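Local coordinates for protein NADPH-ferredoxin reductase FprA (Mycobacterium tuberculosis, PDB 1LQT) that transfers electrons between NADPH and ferredoxin through a bound FAD, and may thereby supply electrons to cytochrome P450 systems, at residues A[155-164]-A[205-215]. Residues are numbered along the deposited sequence; the frame is centred on the assembly and turned at random.
Sequences NGNVALDVAR and AAFTTLELREL. With ODP (4-oxo-nicotinamide-adenine dinucleotide phosphate), chain I.
The side-chain amide of N157 is used at both ends against T208: its OD1 accepts from T208 N at 3.0 Å, while its ND2 donates to T208 OG1 at 2.8 Å. An asparagine suits this place because it offers donor and acceptor together, and ND2 also reaches ODP O2D in a weak bond. T208 OG1 in turn donates a hydrogen bond to E211 OE1 (2.6 Å). The bend of E211 at chi2 (70°) swings OE1 to T208, with OE2 left to accept from the carboxamide nitrogen N7N of ODP at 2.9 Å. One water accepts from N157 N and donates to A206 O and ODP O1A. N155 N donates to ODP O3B and V158 N to ODP O1N; G156, lacking a side chain, lets its CA approach O1N in a turn consistent with a Rossmann-type site. N155 O takes A206 N at 2.8 Å and lies over one face of F207, whose apolar ring suits the buried interface with L160. R164 grips D161 OD1 with NH1 and NH2, while NE pairs with D56. Helices 157-164 and 209-214 run nearly parallel, 21° apart; L160 and L215 rest against strand 265-270, V158 against helix 125-132 and L212 against helix 243-256.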
loop_
_atom_site.group_PDB
_atom_site.type_symbol
_atom_site.label_atom_id
_atom_site.label_comp_id
_atom_site.label_asym_id
_atom_site.label_seq_id
_atom_site.Cartn_x
_atom_site.Cartn_y
_atom_site.Cartn_z
ATOM N N ASN A 155 -9.453 -9.560 6.607
ATOM C CA ASN A 155 -9.982 -10.285 5.459
ATOM C C ASN A 155 -9.907 -9.472 4.172
ATOM O O ASN A 155 -10.792 -9.566 3.333
ATOM C CB ASN A 155 -11.427 -10.758 5.708
ATOM C CG ASN A 155 -11.577 -12.092 6.463
ATOM O OD1 ASN A 155 -12.723 -12.484 6.647
ATOM N ND2 ASN A 155 -10.505 -12.741 6.888
ATOM N N GLY A 156 -8.823 -8.715 4.008
ATOM C CA GLY A 156 -8.519 -8.103 2.740
ATOM C C GLY A 156 -7.383 -8.809 2.038
ATOM O O GLY A 156 -6.746 -9.722 2.576
ATOM N N ASN A 157 -7.109 -8.385 0.814
ATOM C CA ASN A 157 -6.071 -9.049 0.057
ATOM C C ASN A 157 -4.689 -8.895 0.679
ATOM O O ASN A 157 -3.837 -9.741 0.444
ATOM C CB ASN A 157 -6.064 -8.544 -1.394
ATOM C CG ASN A 157 -7.225 -9.062 -2.207
ATOM O OD1 ASN A 157 -7.716 -10.159 -2.008
ATOM N ND2 ASN A 157 -7.652 -8.256 -3.173
ATOM N N VAL A 158 -4.437 -7.845 1.450
ATOM C CA VAL A 158 -3.123 -7.754 2.067
ATOM C C VAL A 158 -2.922 -8.901 3.070
ATOM O O VAL A 158 -1.831 -9.409 3.248
ATOM C CB VAL A 158 -2.877 -6.372 2.687
ATOM C CG1 VAL A 158 -1.546 -6.343 3.431
ATOM C CG2 VAL A 158 -2.917 -5.308 1.615
ATOM N N ALA A 159 -4.000 -9.330 3.742
ATOM C CA ALA A 159 -3.898 -10.470 4.641
ATOM C C ALA A 159 -3.448 -11.724 3.892
ATOM O O ALA A 159 -2.667 -12.507 4.397
ATOM C CB ALA A 159 -5.219 -10.736 5.335
ATOM N N LEU A 160 -3.953 -11.884 2.671
ATOM C CA LEU A 160 -3.515 -13.006 1.854
ATOM C C LEU A 160 -2.055 -12.863 1.485
ATOM O O LEU A 160 -1.332 -13.851 1.533
ATOM C CB LEU A 160 -4.349 -13.110 0.598
ATOM C CG LEU A 160 -5.829 -13.326 0.803
ATOM C CD1 LEU A 160 -6.537 -13.429 -0.546
ATOM C CD2 LEU A 160 -6.101 -14.552 1.652
ATOM N N ASP A 161 -1.610 -11.673 1.102
ATOM C CA ASP A 161 -0.205 -11.482 0.773
ATOM C C ASP A 161 0.670 -11.894 1.963
ATOM O O ASP A 161 1.662 -12.604 1.808
ATOM C CB ASP A 161 0.101 -10.027 0.438
ATOM C CG ASP A 161 -0.347 -9.565 -0.936
ATOM O OD1 ASP A 161 -0.846 -10.367 -1.726
ATOM O OD2 ASP A 161 -0.146 -8.368 -1.246
ATOM N N VAL A 162 0.319 -11.431 3.164
ATOM C CA VAL A 162 1.115 -11.749 4.336
ATOM C C VAL A 162 1.192 -13.251 4.529
ATOM O O VAL A 162 2.259 -13.819 4.752
ATOM C CB VAL A 162 0.540 -11.067 5.564
ATOM C CG1 VAL A 162 1.174 -11.544 6.836
ATOM C CG2 VAL A 162 0.668 -9.543 5.459
ATOM N N ALA A 163 0.048 -13.913 4.436
ATOM C CA ALA A 163 0.002 -15.346 4.669
ATOM C C ALA A 163 0.814 -16.095 3.603
ATOM O O ALA A 163 1.525 -17.038 3.907
ATOM C CB ALA A 163 -1.421 -15.801 4.677
ATOM N N ARG A 164 0.707 -15.663 2.351
ATOM C CA ARG A 164 1.497 -16.281 1.277
ATOM C C ARG A 164 2.977 -16.159 1.524
ATOM O O ARG A 164 3.724 -17.110 1.335
ATOM C CB ARG A 164 1.222 -15.676 -0.082
ATOM C CG ARG A 164 -0.081 -16.011 -0.704
ATOM C CD ARG A 164 -0.106 -15.896 -2.276
ATOM N NE ARG A 164 0.593 -14.688 -2.684
ATOM C CZ ARG A 164 0.138 -13.455 -2.452
ATOM N NH1 ARG A 164 -1.093 -13.246 -2.036
ATOM N NH2 ARG A 164 0.967 -12.454 -2.680
ATOM N N ALA A 205 -16.140 -10.533 3.297
ATOM C CA ALA A 205 -14.701 -10.505 3.065
ATOM C C ALA A 205 -14.376 -9.505 1.956
ATOM O O ALA A 205 -15.128 -9.332 0.988
ATOM C CB ALA A 205 -14.187 -11.848 2.689
ATOM N N ALA A 206 -13.225 -8.850 2.093
ATOM C CA ALA A 206 -12.735 -7.884 1.112
ATOM C C ALA A 206 -11.788 -8.529 0.090
ATOM O O ALA A 206 -11.308 -7.867 -0.827
ATOM C CB ALA A 206 -12.088 -6.683 1.793
ATOM N N PHE A 207 -11.515 -9.815 0.219
ATOM C CA PHE A 207 -10.716 -10.549 -0.741
ATOM C C PHE A 207 -11.325 -10.480 -2.108
ATOM O O PHE A 207 -12.549 -10.395 -2.267
ATOM C CB PHE A 207 -10.754 -12.063 -0.418
ATOM C CG PHE A 207 -10.301 -12.429 0.975
ATOM C CD1 PHE A 207 -9.115 -11.944 1.513
ATOM C CD2 PHE A 207 -11.030 -13.329 1.734
ATOM C CE1 PHE A 207 -8.717 -12.322 2.763
ATOM C CE2 PHE A 207 -10.649 -13.693 2.992
ATOM C CZ PHE A 207 -9.503 -13.183 3.509
ATOM N N THR A 208 -10.468 -10.624 -3.113
ATOM C CA THR A 208 -10.941 -10.806 -4.476
ATOM C C THR A 208 -10.555 -12.204 -4.978
ATOM O O THR A 208 -9.770 -12.914 -4.377
ATOM C CB THR A 208 -10.538 -9.655 -5.411
ATOM O OG1 THR A 208 -9.134 -9.413 -5.314
ATOM C CG2 THR A 208 -11.252 -8.372 -4.981
ATOM N N THR A 209 -11.168 -12.593 -6.093
ATOM C CA THR A 209 -11.231 -14.010 -6.405
ATOM C C THR A 209 -9.944 -14.638 -6.881
ATOM O O THR A 209 -9.574 -15.716 -6.439
ATOM C CB THR A 209 -12.338 -14.255 -7.418
ATOM O OG1 THR A 209 -13.551 -13.573 -7.033
ATOM C CG2 THR A 209 -12.660 -15.743 -7.511
ATOM N N LEU A 210 -9.235 -13.971 -7.790
ATOM C CA LEU A 210 -7.984 -14.520 -8.278
ATOM C C LEU A 210 -7.015 -14.769 -7.142
ATOM O O LEU A 210 -6.339 -15.795 -7.071
ATOM C CB LEU A 210 -7.387 -13.603 -9.333
ATOM C CG LEU A 210 -6.005 -14.026 -9.821
ATOM C CD1 LEU A 210 -6.036 -15.345 -10.541
ATOM C CD2 LEU A 210 -5.471 -12.939 -10.734
ATOM N N GLU A 211 -6.983 -13.834 -6.207
ATOM C CA GLU A 211 -6.094 -13.927 -5.078
ATOM C C GLU A 211 -6.454 -15.116 -4.191
ATOM O O GLU A 211 -5.585 -15.790 -3.657
ATOM C CB GLU A 211 -6.105 -12.600 -4.337
ATOM C CG GLU A 211 -5.479 -11.492 -5.202
ATOM C CD GLU A 211 -6.280 -11.019 -6.451
ATOM O OE1 GLU A 211 -7.558 -11.134 -6.497
ATOM O OE2 GLU A 211 -5.625 -10.520 -7.442
ATOM N N LEU A 212 -7.746 -15.388 -4.017
ATOM C CA LEU A 212 -8.137 -16.600 -3.303
ATOM C C LEU A 212 -7.769 -17.855 -4.084
ATOM O O LEU A 212 -7.319 -18.831 -3.499
ATOM C CB LEU A 212 -9.629 -16.587 -3.025
ATOM C CG LEU A 212 -10.120 -15.640 -1.928
ATOM C CD1 LEU A 212 -11.636 -15.624 -1.918
ATOM C CD2 LEU A 212 -9.540 -16.084 -0.583
ATOM N N ARG A 213 -7.945 -17.834 -5.392
ATOM C CA ARG A 213 -7.630 -19.000 -6.224
ATOM C C ARG A 213 -6.163 -19.358 -6.190
ATOM O O ARG A 213 -5.813 -20.543 -6.200
ATOM C CB ARG A 213 -8.063 -18.779 -7.664
ATOM C CG ARG A 213 -9.532 -18.783 -7.923
ATOM C CD ARG A 213 -9.853 -18.749 -9.439
ATOM N NE ARG A 213 -11.252 -18.470 -9.699
ATOM C CZ ARG A 213 -12.202 -19.367 -9.674
ATOM N NH1 ARG A 213 -11.917 -20.639 -9.394
ATOM N NH2 ARG A 213 -13.452 -18.987 -9.925
ATOM N N GLU A 214 -5.323 -18.328 -6.187
ATOM C CA GLU A 214 -3.868 -18.520 -6.207
ATOM C C GLU A 214 -3.334 -19.323 -5.049
ATOM O O GLU A 214 -2.274 -19.923 -5.160
ATOM C CB GLU A 214 -3.114 -17.170 -6.124
ATOM C CG GLU A 214 -3.279 -16.232 -7.254
ATOM C CD GLU A 214 -2.509 -14.946 -7.045
ATOM O OE1 GLU A 214 -2.152 -14.524 -5.868
ATOM O OE2 GLU A 214 -2.312 -14.320 -8.085
ATOM N N LEU A 215 -4.061 -19.347 -3.936
ATOM C CA LEU A 215 -3.603 -20.061 -2.766
ATOM C C LEU A 215 -3.448 -21.563 -3.055
ATOM O O LEU A 215 -2.638 -22.222 -2.404
ATOM C CB LEU A 215 -4.564 -19.836 -1.600
ATOM C CG LEU A 215 -4.849 -18.363 -1.251
ATOM C CD1 LEU A 215 -5.893 -18.267 -0.188
ATOM C CD2 LEU A 215 -3.579 -17.637 -0.860
HETATM O O1X ODP I . -15.235 -6.094 8.759
HETATM P P2B ODP I . -14.399 -5.349 7.765
HETATM O O2X ODP I . -14.846 -5.519 6.328
HETATM O O3X ODP I . -14.214 -3.882 8.119
HETATM O O2B ODP I . -12.961 -6.068 7.899
HETATM C C2B ODP I . -11.755 -5.466 7.437
HETATM C C3B ODP I . -11.190 -6.054 6.164
HETATM O O3B ODP I . -11.350 -7.465 6.162
HETATM C C1B ODP I . -10.667 -5.745 8.408
HETATM N N9A ODP I . -10.703 -5.032 9.660
HETATM C C8A ODP I . -10.698 -3.676 9.870
HETATM N N7A ODP I . -10.670 -3.376 11.155
HETATM C C5A ODP I . -10.651 -4.574 11.829
HETATM C C4A ODP I . -10.682 -5.608 10.890
HETATM N N3A ODP I . -10.657 -6.932 11.185
HETATM C C2A ODP I . -10.619 -7.196 12.503
HETATM N N1A ODP I . -10.575 -6.254 13.487
HETATM C C6A ODP I . -10.590 -4.928 13.157
HETATM N N6A ODP I . -10.477 -4.046 14.160
HETATM O O4B ODP I . -9.498 -5.384 7.696
HETATM C C4B ODP I . -9.702 -5.736 6.319
HETATM C C5B ODP I . -9.241 -4.604 5.449
HETATM O O5B ODP I . -9.282 -5.046 4.112
HETATM P PA ODP I . -9.093 -3.987 2.934
HETATM O O1A ODP I . -9.285 -4.694 1.670
HETATM O O2A ODP I . -9.892 -2.769 3.177
HETATM O O3 ODP I . -7.579 -3.524 3.140
HETATM P PN ODP I . -6.152 -4.194 2.732
HETATM O O1N ODP I . -6.197 -5.667 2.864
HETATM O O2N ODP I . -5.172 -3.400 3.502
HETATM O O5D ODP I . -6.043 -3.887 1.190
HETATM C C5D ODP I . -5.958 -2.503 0.760
HETATM C C4D ODP I . -6.341 -2.433 -0.703
HETATM O O4D ODP I . -5.311 -2.927 -1.550
HETATM C C1D ODP I . -5.851 -3.931 -2.412
HETATM C C2D ODP I . -7.058 -4.412 -1.723
HETATM O O2D ODP I . -7.901 -5.204 -2.480
HETATM C C3D ODP I . -7.603 -3.225 -1.020
HETATM O O3D ODP I . -8.424 -2.515 -1.923
HETATM N N1N ODP I . -4.861 -4.845 -2.861
HETATM C C2N ODP I . -5.116 -5.536 -4.067
HETATM C C3N ODP I . -4.419 -6.672 -4.314
HETATM C C7N ODP I . -4.812 -7.355 -5.632
HETATM N N7N ODP I . -4.175 -8.464 -5.902
HETATM O O7N ODP I . -5.709 -6.822 -6.323
HETATM C C4N ODP I . -3.482 -7.229 -3.432
HETATM O O99 ODP I . -2.877 -8.326 -3.634
HETATM C C5N ODP I . -3.256 -6.501 -2.176
HETATM C C6N ODP I . -3.977 -5.317 -1.909
HETATM O O HOH W 1 -8.939 -6.479 -0.308
HETATM O O HOH W 2 -3.068 -14.874 -3.240
#